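Local coordinates for protein acetyltransferase, GNAT family (Enterococcus faecalis, PDB 1U6M) that probably transfers an acyl group, most likely acetyl from acetyl-CoA as in other GNAT enzymes, to an acceptor that is not established, at residues G150-F155 with T173-S178; P110-L115 with H184-V189; T51-Y56 with Y114-S119. All coordinates share one frame; numbering follows the deposited sequence.

Contact 1: residues G150-F155 with T173-S178; sequences GLNVDF and TTMTIS
Met-175 reaches Asn-152 with its thioether, and the two side chains cross at about a right angle. From CB, which is not aimed at residues 150-155, the Met-175 chain sets off with CG beside the backbone N (chi1 -44°) and then runs extended. CG passes 4.1 Å from Asn-152 OD1, and SD, one bond further on, comes closer, to 3.6 Å. The terminal CE carries on past the amide oxygen and makes no closer approach, 4.4 Å from Asn-152 OD1. The contact is van der Waals packing of a sulfur on an amide oxygen. The oxygen is buried here and has no hydrogen-bonding partner in the model, while the other end of the amide is well held: ND2 donates to the backbone oxygen of Glu-107 and, weakly, to the hydroxyl of Tyr-114. Those bonds probably set the rotation of the amide, whose OD1 then lies against the His-184 ring and within reach of the sulfur. One residue earlier, Thr-174 CG2 meets the ring of Phe-155 at the surface, a contact doubtful in detail because modelled too close.

Strand 180-188 runs between the two strands, antiparallel to both, and its His-184 touches both Asn-152 and Met-175. Side chains thus meet over an intervening strand on one face of the sheet, in the C-terminal part of the GNAT fold, where the last two strands form a hairpin beside 148-154.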
ATOM      1  N   GLY A 150     -10.386   6.388  -1.948  1.00 22.60           N
ATOM      2  CA  GLY A 150     -10.079   7.185  -0.743  1.00 20.22           C
ATOM      3  C   GLY A 150      -8.671   7.013  -0.218  1.00 19.50           C
ATOM      4  O   GLY A 150      -7.988   6.092  -0.628  1.00 18.92           O
ATOM      5  N   LEU A 151      -8.225   7.901   0.674  1.00 19.62           N
ATOM      6  CA  LEU A 151      -6.834   7.868   1.158  1.00 20.90           C
ATOM      7  C   LEU A 151      -6.713   8.641   2.462  1.00 22.08           C
ATOM      8  O   LEU A 151      -7.621   9.438   2.812  1.00 22.52           O
ATOM      9  CB  LEU A 151      -5.819   8.404   0.087  1.00 21.11           C
ATOM     10  CG  LEU A 151      -5.868   9.838  -0.483  1.00 21.74           C
ATOM     11  CD1 LEU A 151      -5.389  10.856   0.548  1.00 22.80           C
ATOM     12  CD2 LEU A 151      -5.069   9.963  -1.735  1.00 20.96           C
ATOM     13  N   ASN A 152      -5.623   8.420   3.198  1.00 22.89           N
ATOM     14  CA  ASN A 152      -5.356   9.236   4.371  1.00 24.68           C
ATOM     15  C   ASN A 152      -4.050   9.970   4.103  1.00 26.72           C
ATOM     16  O   ASN A 152      -3.106   9.352   3.580  1.00 26.96           O
ATOM     17  CB  ASN A 152      -5.159   8.395   5.637  1.00 24.83           C
ATOM     18  CG  ASN A 152      -6.413   7.672   6.063  1.00 24.79           C
ATOM     19  OD1 ASN A 152      -7.431   8.267   6.269  1.00 25.48           O
ATOM     20  ND2 ASN A 152      -6.333   6.370   6.158  1.00 26.47           N
ATOM     21  N   VAL A 153      -4.012  11.266   4.436  1.00 28.17           N
ATOM     22  CA  VAL A 153      -2.776  12.076   4.396  1.00 30.24           C
ATOM     23  C   VAL A 153      -2.542  12.654   5.780  1.00 32.17           C
ATOM     24  O   VAL A 153      -3.405  13.331   6.338  1.00 30.32           O
ATOM     25  CB  VAL A 153      -2.843  13.414   3.536  1.00 28.69           C
ATOM     26  CG1 VAL A 153      -1.583  13.603   2.792  1.00 26.94           C
ATOM     27  CG2 VAL A 153      -3.979  13.488   2.662  1.00 29.70           C
ATOM     28  N   ASP A 154      -1.334  12.453   6.273  1.00 36.90           N
ATOM     29  CA  ASP A 154      -0.897  13.063   7.519  1.00 42.31           C
ATOM     30  C   ASP A 154      -1.042  14.575   7.468  1.00 45.39           C
ATOM     31  O   ASP A 154      -0.643  15.217   6.467  1.00 45.51           O
ATOM     32  CB  ASP A 154       0.551  12.661   7.777  1.00 43.28           C
ATOM     33  CG  ASP A 154       0.903  12.677   9.260  1.00 47.42           C
ATOM     34  OD1 ASP A 154       0.680  13.734   9.951  1.00 50.91           O
ATOM     35  OD2 ASP A 154       1.388  11.614   9.723  1.00 50.17           O
ATOM     36  N   PHE A 155      -1.647  15.124   8.526  1.00 49.93           N
ATOM     37  CA  PHE A 155      -1.756  16.582   8.793  1.00 54.30           C
ATOM     38  C   PHE A 155      -0.475  17.369   8.553  1.00 54.25           C
ATOM     39  O   PHE A 155      -0.515  18.532   8.193  1.00 53.93           O
ATOM     40  CB  PHE A 155      -2.155  16.813  10.258  1.00 57.90           C
ATOM     41  CG  PHE A 155      -3.645  16.849  10.502  1.00 62.59           C
ATOM     42  CD1 PHE A 155      -4.138  17.325  11.718  1.00 66.05           C
ATOM     43  CD2 PHE A 155      -4.549  16.418   9.532  1.00 66.01           C
ATOM     44  CE1 PHE A 155      -5.515  17.356  11.974  1.00 70.33           C
ATOM     45  CE2 PHE A 155      -5.929  16.445   9.772  1.00 69.98           C
ATOM     46  CZ  PHE A 155      -6.414  16.920  10.996  1.00 66.53           C
ATOM     47  N   THR A 173     -13.179  13.395   6.240  1.00 49.67           N
ATOM     48  CA  THR A 173     -13.150  13.269   7.712  1.00 51.80           C
ATOM     49  C   THR A 173     -11.742  13.494   8.214  1.00 52.80           C
ATOM     50  O   THR A 173     -10.863  13.827   7.432  1.00 53.44           O
ATOM     51  CB  THR A 173     -13.586  11.854   8.234  1.00 52.40           C
ATOM     52  OG1 THR A 173     -14.768  11.397   7.555  1.00 53.95           O
ATOM     53  CG2 THR A 173     -13.881  11.895   9.759  1.00 53.10           C
ATOM     54  N   THR A 174     -11.544  13.274   9.515  1.00 54.72           N
ATOM     55  CA  THR A 174     -10.256  13.330  10.203  1.00 57.14           C
ATOM     56  C   THR A 174     -10.061  12.020  11.017  1.00 59.43           C
ATOM     57  O   THR A 174     -10.994  11.550  11.656  1.00 59.20           O
ATOM     58  CB  THR A 174     -10.235  14.549  11.142  1.00 57.25           C
ATOM     59  OG1 THR A 174     -10.826  15.673  10.476  1.00 58.08           O
ATOM     60  CG2 THR A 174      -8.822  14.929  11.529  1.00 58.24           C
ATOM     61  N   MET A 175      -8.874  11.412  10.975  1.00 62.92           N
ATOM     62  CA  MET A 175      -8.584  10.203  11.791  1.00 66.32           C
ATOM     63  C   MET A 175      -7.350  10.412  12.648  1.00 69.34           C
ATOM     64  O   MET A 175      -6.502  11.227  12.301  1.00 69.90           O
ATOM     65  CB  MET A 175      -8.373   8.958  10.917  1.00 65.88           C
ATOM     66  CG  MET A 175      -9.390   8.825   9.815  1.00 66.21           C
ATOM     67  SD  MET A 175      -9.510   7.220   9.009  1.00 65.23           S
ATOM     68  CE  MET A 175     -11.191   7.395   8.396  1.00 64.73           C
ATOM     69  N   THR A 176      -7.258   9.692  13.770  1.00 72.86           N
ATOM     70  CA  THR A 176      -6.012   9.603  14.557  1.00 75.99           C
ATOM     71  C   THR A 176      -5.573   8.150  14.570  1.00 78.33           C
ATOM     72  O   THR A 176      -6.282   7.303  15.093  1.00 78.51           O
ATOM     73  CB  THR A 176      -6.196  10.085  16.021  1.00 75.91           C
ATOM     74  OG1 THR A 176      -6.857  11.357  16.034  1.00 76.42           O
ATOM     75  CG2 THR A 176      -4.842  10.184  16.762  1.00 75.10           C
ATOM     76  N   ILE A 177      -4.426   7.847  13.978  1.00 81.30           N
ATOM     77  CA  ILE A 177      -3.935   6.468  14.015  1.00 84.43           C
ATOM     78  C   ILE A 177      -2.504   6.426  14.556  1.00 86.44           C
ATOM     79  O   ILE A 177      -1.616   7.105  14.030  1.00 86.92           O
ATOM     80  CB  ILE A 177      -4.096   5.716  12.641  1.00 84.23           C
ATOM     81  N   SER A 178      -2.310   5.642  15.625  1.00 88.60           N
ATOM     82  CA  SER A 178      -1.037   5.540  16.371  1.00 90.10           C
ATOM     83  C   SER A 178      -0.419   6.910  16.702  1.00 90.85           C
ATOM     84  O   SER A 178       0.793   7.100  16.548  1.00 91.09           O
ATOM     85  CB  SER A 178      -0.025   4.649  15.632  1.00 90.24           C
ATOM     86  OG  SER A 178      -0.502   3.322  15.476  1.00 90.04           O
TER

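Contact 2: residues P110-L115 with H184-V189; sequences PNEWYL and HMQKEV
Polar contacts dominate where Glu-112 meets His-184, their side chains coming from opposite directions. His-184 NE2 donates to Glu-112 OE1 over 2.9 Å, a weak bond because the angle at the hydrogen is only 125°. The carboxylate lies at the ring edge, nearly coplanar with the imidazole, but its exact seating is doubtful because OE2 is modelled too near the ring carbon CE1. Glu-112 OE1 has a stronger partner in the backbone NH of Leu-109, so two donors grip this buried oxygen. The Glu-112 side chain leaves the backbone with CG between N and the carbonyl carbon (chi1 80°) and then extends toward the ring. OE2 lies by the end of the Gln-186 side chain, and the two side chains cross at about a right angle.

Van der Waals packing is slighter. Tyr-114 brings its ring obliquely up to the imidazole, with CD2 4.1 Å from His-184 NE2.

The short segments 112-115 and 184-188 approach to 8.7 Å between axes, at 125° between their directions, with strand 148-154 lying between them in the sheet. The contact bridges that strand near where it pairs in parallel with 112-120, the central strand pair of the GNAT fold.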
ATOM      1  N   PRO A 110     -16.402   3.082   4.683  1.00 39.68           N
ATOM      2  CA  PRO A 110     -17.220   2.143   3.871  1.00 39.96           C
ATOM      3  C   PRO A 110     -17.349   2.577   2.404  1.00 40.96           C
ATOM      4  O   PRO A 110     -17.376   3.759   2.131  1.00 40.99           O
ATOM      5  CB  PRO A 110     -18.607   2.196   4.565  1.00 39.49           C
ATOM      6  CG  PRO A 110     -18.345   2.650   5.950  1.00 40.11           C
ATOM      7  CD  PRO A 110     -17.124   3.548   5.903  1.00 39.13           C
ATOM      8  N   ASN A 111     -17.448   1.655   1.462  1.00 42.91           N
ATOM      9  CA  ASN A 111     -17.738   2.050   0.068  1.00 45.43           C
ATOM     10  C   ASN A 111     -16.659   2.796  -0.808  1.00 42.75           C
ATOM     11  O   ASN A 111     -16.917   3.124  -1.972  1.00 42.87           O
ATOM     12  CB  ASN A 111     -19.087   2.813   0.028  1.00 48.18           C
ATOM     13  CG  ASN A 111     -20.236   2.006   0.698  1.00 53.71           C
ATOM     14  OD1 ASN A 111     -20.909   2.515   1.613  1.00 56.40           O
ATOM     15  ND2 ASN A 111     -20.423   0.736   0.267  1.00 53.00           N
ATOM     16  N   GLU A 112     -15.471   3.037  -0.263  1.00 38.12           N
ATOM     17  CA  GLU A 112     -14.335   3.467  -1.083  1.00 34.01           C
ATOM     18  C   GLU A 112     -13.461   2.274  -1.534  1.00 31.41           C
ATOM     19  O   GLU A 112     -13.466   1.204  -0.905  1.00 32.15           O
ATOM     20  CB  GLU A 112     -13.525   4.529  -0.336  1.00 33.24           C
ATOM     21  CG  GLU A 112     -12.597   3.954   0.700  1.00 31.41           C
ATOM     22  CD  GLU A 112     -12.176   4.932   1.730  1.00 28.41           C
ATOM     23  OE1 GLU A 112     -11.493   4.521   2.686  1.00 25.88           O
ATOM     24  OE2 GLU A 112     -12.541   6.107   1.619  1.00 32.07           O
ATOM     25  N   TRP A 113     -12.755   2.429  -2.655  1.00 28.05           N
ATOM     26  CA  TRP A 113     -11.532   1.677  -2.911  1.00 24.23           C
ATOM     27  C   TRP A 113     -10.413   2.452  -2.192  1.00 22.83           C
ATOM     28  O   TRP A 113     -10.195   3.647  -2.451  1.00 22.39           O
ATOM     29  CB  TRP A 113     -11.269   1.587  -4.375  1.00 23.86           C
ATOM     30  CG  TRP A 113     -10.156   0.606  -4.770  1.00 24.06           C
ATOM     31  CD1 TRP A 113     -10.305  -0.698  -5.142  1.00 22.19           C
ATOM     32  CD2 TRP A 113      -8.738   0.884  -4.861  1.00 23.65           C
ATOM     33  NE1 TRP A 113      -9.075  -1.253  -5.454  1.00 20.24           N
ATOM     34  CE2 TRP A 113      -8.103  -0.305  -5.282  1.00 22.90           C
ATOM     35  CE3 TRP A 113      -7.951   2.018  -4.606  1.00 26.25           C
ATOM     36  CZ2 TRP A 113      -6.712  -0.382  -5.483  1.00 25.82           C
ATOM     37  CZ3 TRP A 113      -6.554   1.944  -4.800  1.00 22.15           C
ATOM     38  CH2 TRP A 113      -5.956   0.765  -5.232  1.00 22.99           C
ATOM     39  N   TYR A 114      -9.809   1.825  -1.187  1.00 20.28           N
ATOM     40  CA  TYR A 114      -8.865   2.534  -0.358  1.00 19.83           C
ATOM     41  C   TYR A 114      -7.398   2.407  -0.860  1.00 20.70           C
ATOM     42  O   TYR A 114      -6.899   1.282  -1.079  1.00 20.57           O
ATOM     43  CB  TYR A 114      -8.945   2.035   1.071  1.00 19.47           C
ATOM     44  CG  TYR A 114      -7.937   2.720   1.980  1.00 18.86           C
ATOM     45  CD1 TYR A 114      -6.850   2.008   2.524  1.00 17.94           C
ATOM     46  CD2 TYR A 114      -8.045   4.071   2.287  1.00 18.10           C
ATOM     47  CE1 TYR A 114      -5.928   2.638   3.375  1.00 16.59           C
ATOM     48  CE2 TYR A 114      -7.088   4.706   3.142  1.00 17.47           C
ATOM     49  CZ  TYR A 114      -6.057   3.977   3.657  1.00 17.36           C
ATOM     50  OH  TYR A 114      -5.121   4.596   4.468  1.00 21.70           O
ATOM     51  N   LEU A 115      -6.734   3.558  -1.041  1.00 20.93           N
ATOM     52  CA  LEU A 115      -5.328   3.594  -1.424  1.00 20.90           C
ATOM     53  C   LEU A 115      -4.481   3.460  -0.179  1.00 21.06           C
ATOM     54  O   LEU A 115      -4.375   4.375   0.604  1.00 21.50           O
ATOM     55  CB  LEU A 115      -4.965   4.866  -2.201  1.00 20.69           C
ATOM     56  CG  LEU A 115      -3.457   5.172  -2.451  1.00 20.93           C
ATOM     57  CD1 LEU A 115      -2.830   4.086  -3.233  1.00 18.38           C
ATOM     58  CD2 LEU A 115      -3.223   6.599  -3.134  1.00 20.80           C
ATOM     59  N   HIS A 184      -8.814  12.244   5.859  1.00 33.06           N
ATOM     60  CA  HIS A 184      -9.280  11.225   4.937  1.00 29.40           C
ATOM     61  C   HIS A 184      -9.939  11.976   3.801  1.00 29.10           C
ATOM     62  O   HIS A 184     -10.801  12.820   4.045  1.00 29.45           O
ATOM     63  CB  HIS A 184     -10.214  10.215   5.597  1.00 27.97           C
ATOM     64  CG  HIS A 184     -10.431   8.965   4.795  1.00 25.13           C
ATOM     65  ND1 HIS A 184     -11.385   8.870   3.796  1.00 24.31           N
ATOM     66  CD2 HIS A 184      -9.824   7.754   4.847  1.00 22.02           C
ATOM     67  CE1 HIS A 184     -11.353   7.655   3.269  1.00 21.43           C
ATOM     68  NE2 HIS A 184     -10.417   6.957   3.888  1.00 21.67           N
ATOM     69  N   MET A 185      -9.468  11.709   2.573  1.00 27.09           N
ATOM     70  CA  MET A 185      -9.900  12.384   1.377  1.00 24.65           C
ATOM     71  C   MET A 185     -10.505  11.356   0.406  1.00 25.33           C
ATOM     72  O   MET A 185     -10.159  10.183   0.442  1.00 25.66           O
ATOM     73  CB  MET A 185      -8.734  13.124   0.724  1.00 24.55           C
ATOM     74  CG  MET A 185      -7.911  14.086   1.654  1.00 23.23           C
ATOM     75  SD  MET A 185      -6.551  14.959   0.764  1.00 21.51           S
ATOM     76  CE  MET A 185      -7.536  16.244  -0.044  1.00 18.67           C
ATOM     77  N   GLN A 186     -11.462  11.764  -0.413  1.00 25.44           N
ATOM     78  CA  GLN A 186     -12.019  10.869  -1.415  1.00 26.72           C
ATOM     79  C   GLN A 186     -12.142  11.588  -2.706  1.00 27.34           C
ATOM     80  O   GLN A 186     -12.253  12.796  -2.738  1.00 27.31           O
ATOM     81  CB  GLN A 186     -13.393  10.365  -1.014  1.00 26.98           C
ATOM     82  CG  GLN A 186     -13.359   9.517   0.231  1.00 31.02           C
ATOM     83  CD  GLN A 186     -14.653   8.798   0.490  1.00 34.42           C
ATOM     84  OE1 GLN A 186     -14.654   7.725   1.054  1.00 34.61           O
ATOM     85  NE2 GLN A 186     -15.755   9.387   0.063  1.00 34.81           N
ATOM     86  N   LYS A 187     -12.139  10.833  -3.778  1.00 30.08           N
ATOM     87  CA  LYS A 187     -12.338  11.365  -5.090  1.00 33.74           C
ATOM     88  C   LYS A 187     -13.402  10.513  -5.711  1.00 37.96           C
ATOM     89  O   LYS A 187     -13.320   9.306  -5.660  1.00 36.84           O
ATOM     90  CB  LYS A 187     -11.044  11.226  -5.884  1.00 33.25           C
ATOM     91  CG  LYS A 187     -11.200  11.594  -7.298  1.00 32.05           C
ATOM     92  CD  LYS A 187      -9.940  11.392  -8.097  1.00 34.16           C
ATOM     93  CE  LYS A 187     -10.227  11.803  -9.567  1.00 37.47           C
ATOM     94  NZ  LYS A 187      -8.991  11.663 -10.246  1.00 39.32           N
ATOM     95  N   GLU A 188     -14.401  11.139  -6.304  1.00 45.36           N
ATOM     96  CA  GLU A 188     -15.474  10.411  -6.974  1.00 53.41           C
ATOM     97  C   GLU A 188     -15.003   9.727  -8.277  1.00 53.66           C
ATOM     98  O   GLU A 188     -14.157  10.238  -9.009  1.00 52.89           O
ATOM     99  CB  GLU A 188     -16.673  11.337  -7.232  1.00 53.80           C
ATOM    100  CG  GLU A 188     -17.512  11.694  -5.981  1.00 59.16           C
ATOM    101  CD  GLU A 188     -18.665  12.729  -6.274  1.00 60.76           C
ATOM    102  OE1 GLU A 188     -18.858  13.110  -7.480  1.00 65.20           O
ATOM    103  OE2 GLU A 188     -19.366  13.148  -5.290  1.00 65.81           O
ATOM    104  N   VAL A 189     -15.582   8.568  -8.545  1.00 56.41           N
ATOM    105  CA  VAL A 189     -15.159   7.707  -9.639  1.00 59.91           C
ATOM    106  C   VAL A 189     -16.385   7.336 -10.514  1.00 64.03           C
ATOM    107  O   VAL A 189     -17.471   7.141  -9.989  1.00 64.01           O
ATOM    108  CB  VAL A 189     -14.378   6.463  -9.037  1.00 58.75           C
ATOM    109  CG1 VAL A 189     -14.217   5.346 -10.020  1.00 57.11           C
ATOM    110  CG2 VAL A 189     -13.018   6.905  -8.479  1.00 56.97           C
TER

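Contact 3: residues T51-Y56 with Y114-S119; sequences TYRYGY and YLDTIS
Asp-116 OD1 is gripped by two side chains, Arg-53 and Tyr-75. Arg-53 NH1 forms a salt bridge to Asp-116 OD1 at 2.7 Å, using the syn lone pair of that oxygen. The bond is bent, with an angle of 131° at the hydrogen, and OD1 sits somewhat out of the guanidinium plane. The carboxylate is turned steeply against the guanidinium, their planes 73° apart, so one NH1-to-OD1 bond takes the place of a two-pronged pairing. The hydroxyl of Tyr-75 is the second partner of OD1.

Arg-53 leaves the backbone with CG opposite N and bends at chi3 (-70°), which swings the guanidinium round to the carboxylate. The group is held on other sides too: NE pairs with Asp-84, and Phe-103 provides a cation-pi contact. The aliphatic part of Arg-53 is used as well, its CG lying over the centre of the Tyr-54 ring.

Tyr-54 reaches Asp-116 chiefly through solvent. A water donates to Asp-116 OD2 over 2.9 Å and makes a weak bond of 3.3 Å to Tyr-54 OH. At the edge of the same ring, near its plane, Thr-117 CG2 lies 4.1 Å from Tyr-54 CE1. Asp-116 and Thr-117 can both point toward the loop because they form a classic beta bulge opposite Val-73, a feature well known in this strand of GNAT enzymes. On the loop side, a type I turn closed by Gly-55 N to Tyr-52 O presents Arg-53 and Tyr-54 together. The turn, between helix 36-47 and strand 59-64, thus packs over strand 112-120, with Tyr-54 and Thr-117 both resting on helix 12-25 and on Val-73 of strand 67-76.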
ATOM      1  N   THR A  51      -5.446 -12.344  -1.252  1.00 25.85           N
ATOM      2  CA  THR A  51      -6.042 -11.456  -0.244  1.00 24.93           C
ATOM      3  C   THR A  51      -5.032 -10.663   0.607  1.00 23.34           C
ATOM      4  O   THR A  51      -5.426  -9.771   1.374  1.00 24.45           O
ATOM      5  CB  THR A  51      -6.979 -12.221   0.747  1.00 25.50           C
ATOM      6  OG1 THR A  51      -6.210 -13.044   1.609  1.00 27.35           O
ATOM      7  CG2 THR A  51      -8.009 -13.134   0.028  1.00 27.62           C
ATOM      8  N   TYR A  52      -3.746 -10.946   0.487  1.00 20.59           N
ATOM      9  CA  TYR A  52      -2.762 -10.199   1.289  1.00 18.95           C
ATOM     10  C   TYR A  52      -2.771  -8.683   0.954  1.00 18.82           C
ATOM     11  O   TYR A  52      -2.966  -8.296  -0.217  1.00 18.43           O
ATOM     12  CB  TYR A  52      -1.359 -10.807   1.126  1.00 17.74           C
ATOM     13  CG  TYR A  52      -0.321 -10.109   1.964  1.00 17.40           C
ATOM     14  CD1 TYR A  52      -0.537  -9.920   3.347  1.00 15.91           C
ATOM     15  CD2 TYR A  52       0.899  -9.661   1.396  1.00 16.63           C
ATOM     16  CE1 TYR A  52       0.387  -9.239   4.134  1.00 14.39           C
ATOM     17  CE2 TYR A  52       1.854  -8.973   2.203  1.00 17.37           C
ATOM     18  CZ  TYR A  52       1.569  -8.788   3.578  1.00 16.59           C
ATOM     19  OH  TYR A  52       2.465  -8.129   4.402  1.00 18.47           O
ATOM     20  N   ARG A  53      -2.588  -7.851   1.984  1.00 18.29           N
ATOM     21  CA  ARG A  53      -2.383  -6.412   1.854  1.00 18.01           C
ATOM     22  C   ARG A  53      -1.539  -6.034   0.612  1.00 18.36           C
ATOM     23  O   ARG A  53      -1.928  -5.178  -0.195  1.00 17.56           O
ATOM     24  CB  ARG A  53      -1.728  -5.874   3.106  1.00 17.07           C
ATOM     25  CG  ARG A  53      -1.635  -4.340   3.108  1.00 19.18           C
ATOM     26  CD  ARG A  53      -0.888  -3.874   4.378  1.00 20.93           C
ATOM     27  NE  ARG A  53      -1.702  -4.089   5.588  1.00 19.71           N
ATOM     28  CZ  ARG A  53      -2.520  -3.161   6.107  1.00 21.90           C
ATOM     29  NH1 ARG A  53      -2.652  -1.967   5.547  1.00 19.81           N
ATOM     30  NH2 ARG A  53      -3.235  -3.423   7.189  1.00 23.36           N
ATOM     31  N   TYR A  54      -0.409  -6.706   0.455  1.00 18.68           N
ATOM     32  CA  TYR A  54       0.486  -6.484  -0.646  1.00 19.34           C
ATOM     33  C   TYR A  54       0.500  -7.657  -1.565  1.00 20.22           C
ATOM     34  O   TYR A  54       1.535  -7.940  -2.139  1.00 20.58           O
ATOM     35  CB  TYR A  54       1.929  -6.219  -0.116  1.00 19.37           C
ATOM     36  CG  TYR A  54       1.972  -5.048   0.839  1.00 19.75           C
ATOM     37  CD1 TYR A  54       1.669  -3.748   0.412  1.00 20.86           C
ATOM     38  CD2 TYR A  54       2.311  -5.212   2.172  1.00 20.87           C
ATOM     39  CE1 TYR A  54       1.707  -2.638   1.317  1.00 17.59           C
ATOM     40  CE2 TYR A  54       2.318  -4.102   3.062  1.00 21.34           C
ATOM     41  CZ  TYR A  54       2.018  -2.849   2.609  1.00 18.56           C
ATOM     42  OH  TYR A  54       2.046  -1.776   3.471  1.00 23.92           O
ATOM     43  N   GLY A  55      -0.621  -8.375  -1.680  1.00 21.43           N
ATOM     44  CA  GLY A  55      -0.750  -9.434  -2.660  1.00 22.27           C
ATOM     45  C   GLY A  55      -0.567  -8.835  -4.040  1.00 23.34           C
ATOM     46  O   GLY A  55      -1.034  -7.720  -4.274  1.00 23.13           O
ATOM     47  N   TYR A  56       0.088  -9.543  -4.965  1.00 24.35           N
ATOM     48  CA  TYR A  56       0.242  -8.987  -6.332  1.00 26.01           C
ATOM     49  C   TYR A  56      -1.076  -8.553  -6.968  1.00 26.01           C
ATOM     50  O   TYR A  56      -1.133  -7.574  -7.656  1.00 26.51           O
ATOM     51  CB  TYR A  56       1.082  -9.858  -7.270  1.00 27.11           C
ATOM     52  CG  TYR A  56       0.390 -11.121  -7.696  1.00 27.03           C
ATOM     53  CD1 TYR A  56      -0.420 -11.145  -8.817  1.00 26.52           C
ATOM     54  CD2 TYR A  56       0.599 -12.309  -7.002  1.00 28.97           C
ATOM     55  CE1 TYR A  56      -1.050 -12.311  -9.223  1.00 30.24           C
ATOM     56  CE2 TYR A  56      -0.041 -13.490  -7.376  1.00 29.81           C
ATOM     57  CZ  TYR A  56      -0.864 -13.486  -8.489  1.00 29.54           C
ATOM     58  OH  TYR A  56      -1.519 -14.657  -8.880  1.00 31.55           O
ATOM     59  N   TYR A 114      -9.809   1.825  -1.187  1.00 20.28           N
ATOM     60  CA  TYR A 114      -8.865   2.534  -0.358  1.00 19.83           C
ATOM     61  C   TYR A 114      -7.398   2.407  -0.860  1.00 20.70           C
ATOM     62  O   TYR A 114      -6.899   1.282  -1.079  1.00 20.57           O
ATOM     63  CB  TYR A 114      -8.945   2.035   1.071  1.00 19.47           C
ATOM     64  CG  TYR A 114      -7.937   2.720   1.980  1.00 18.86           C
ATOM     65  CD1 TYR A 114      -6.850   2.008   2.524  1.00 17.94           C
ATOM     66  CD2 TYR A 114      -8.045   4.071   2.287  1.00 18.10           C
ATOM     67  CE1 TYR A 114      -5.928   2.638   3.375  1.00 16.59           C
ATOM     68  CE2 TYR A 114      -7.088   4.706   3.142  1.00 17.47           C
ATOM     69  CZ  TYR A 114      -6.057   3.977   3.657  1.00 17.36           C
ATOM     70  OH  TYR A 114      -5.121   4.596   4.468  1.00 21.70           O
ATOM     71  N   LEU A 115      -6.734   3.558  -1.041  1.00 20.93           N
ATOM     72  CA  LEU A 115      -5.328   3.594  -1.424  1.00 20.90           C
ATOM     73  C   LEU A 115      -4.481   3.460  -0.179  1.00 21.06           C
ATOM     74  O   LEU A 115      -4.375   4.375   0.604  1.00 21.50           O
ATOM     75  CB  LEU A 115      -4.965   4.866  -2.201  1.00 20.69           C
ATOM     76  CG  LEU A 115      -3.457   5.172  -2.451  1.00 20.93           C
ATOM     77  CD1 LEU A 115      -2.830   4.086  -3.233  1.00 18.38           C
ATOM     78  CD2 LEU A 115      -3.223   6.599  -3.134  1.00 20.80           C
ATOM     79  N   ASP A 116      -3.861   2.295  -0.027  1.00 21.45           N
ATOM     80  CA  ASP A 116      -2.991   1.976   1.090  1.00 21.28           C
ATOM     81  C   ASP A 116      -1.614   2.658   0.943  1.00 21.15           C
ATOM     82  O   ASP A 116      -1.141   3.321   1.838  1.00 19.31           O
ATOM     83  CB  ASP A 116      -2.811   0.453   1.107  1.00 22.01           C
ATOM     84  CG  ASP A 116      -2.074  -0.029   2.329  1.00 26.78           C
ATOM     85  OD1 ASP A 116      -2.644  -0.814   3.107  1.00 32.89           O
ATOM     86  OD2 ASP A 116      -0.931   0.381   2.548  1.00 31.29           O
ATOM     87  N   THR A 117      -0.958   2.464  -0.214  1.00 20.53           N
ATOM     88  CA  THR A 117       0.320   3.048  -0.401  1.00 19.94           C
ATOM     89  C   THR A 117       0.725   3.283  -1.848  1.00 19.21           C
ATOM     90  O   THR A 117       0.415   2.495  -2.732  1.00 17.88           O
ATOM     91  CB  THR A 117       1.443   2.308   0.405  1.00 20.70           C
ATOM     92  OG1 THR A 117       2.570   3.206   0.408  1.00 27.17           O
ATOM     93  CG2 THR A 117       1.980   1.114  -0.285  1.00 18.98           C
ATOM     94  N   ILE A 118       1.430   4.388  -2.085  1.00 19.88           N
ATOM     95  CA  ILE A 118       2.187   4.554  -3.345  1.00 20.73           C
ATOM     96  C   ILE A 118       3.653   4.628  -2.952  1.00 21.27           C
ATOM     97  O   ILE A 118       4.032   5.474  -2.145  1.00 21.53           O
ATOM     98  CB  ILE A 118       1.754   5.831  -4.167  1.00 21.66           C
ATOM     99  CG1 ILE A 118       0.371   5.603  -4.819  1.00 21.80           C
ATOM    100  CG2 ILE A 118       2.843   6.177  -5.190  1.00 18.43           C
ATOM    101  CD1 ILE A 118      -0.319   6.831  -5.231  1.00 23.81           C
ATOM    102  N   SER A 119       4.455   3.710  -3.465  1.00 21.70           N
ATOM    103  CA  SER A 119       5.859   3.590  -3.107  1.00 23.46           C
ATOM    104  C   SER A 119       6.714   3.640  -4.328  1.00 22.35           C
ATOM    105  O   SER A 119       6.505   2.863  -5.225  1.00 22.84           O
ATOM    106  CB  SER A 119       6.161   2.245  -2.473  1.00 23.70           C
ATOM    107  OG  SER A 119       5.704   2.331  -1.157  1.00 32.20           O
TER
HETATM  108  O   HOH W   1       1.154   1.273   4.428  1.00 50.90           O

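From the N terminus, the first loop to open is that of contact 3, at the turn 51-56; it closes on strand 112-120 at residues 114-119. Contact 2 opens at 110-115, on the same strand, so the two share Tyr-114 and Leu-115 and the second loop begins where the first ends. The loop of contact 2 runs to strand 180-188, and contact 1, between 150-155 and 173-178, is nested inside it. Contacts 1 and 3 are in series. Backbone hydrogen bonds of Gly-150 to strand 112-120 join contact 1 to the others. Strand 112-120 therefore links helix 12-25 and the turn 51-56 to the C-terminal strands in one mixed sheet.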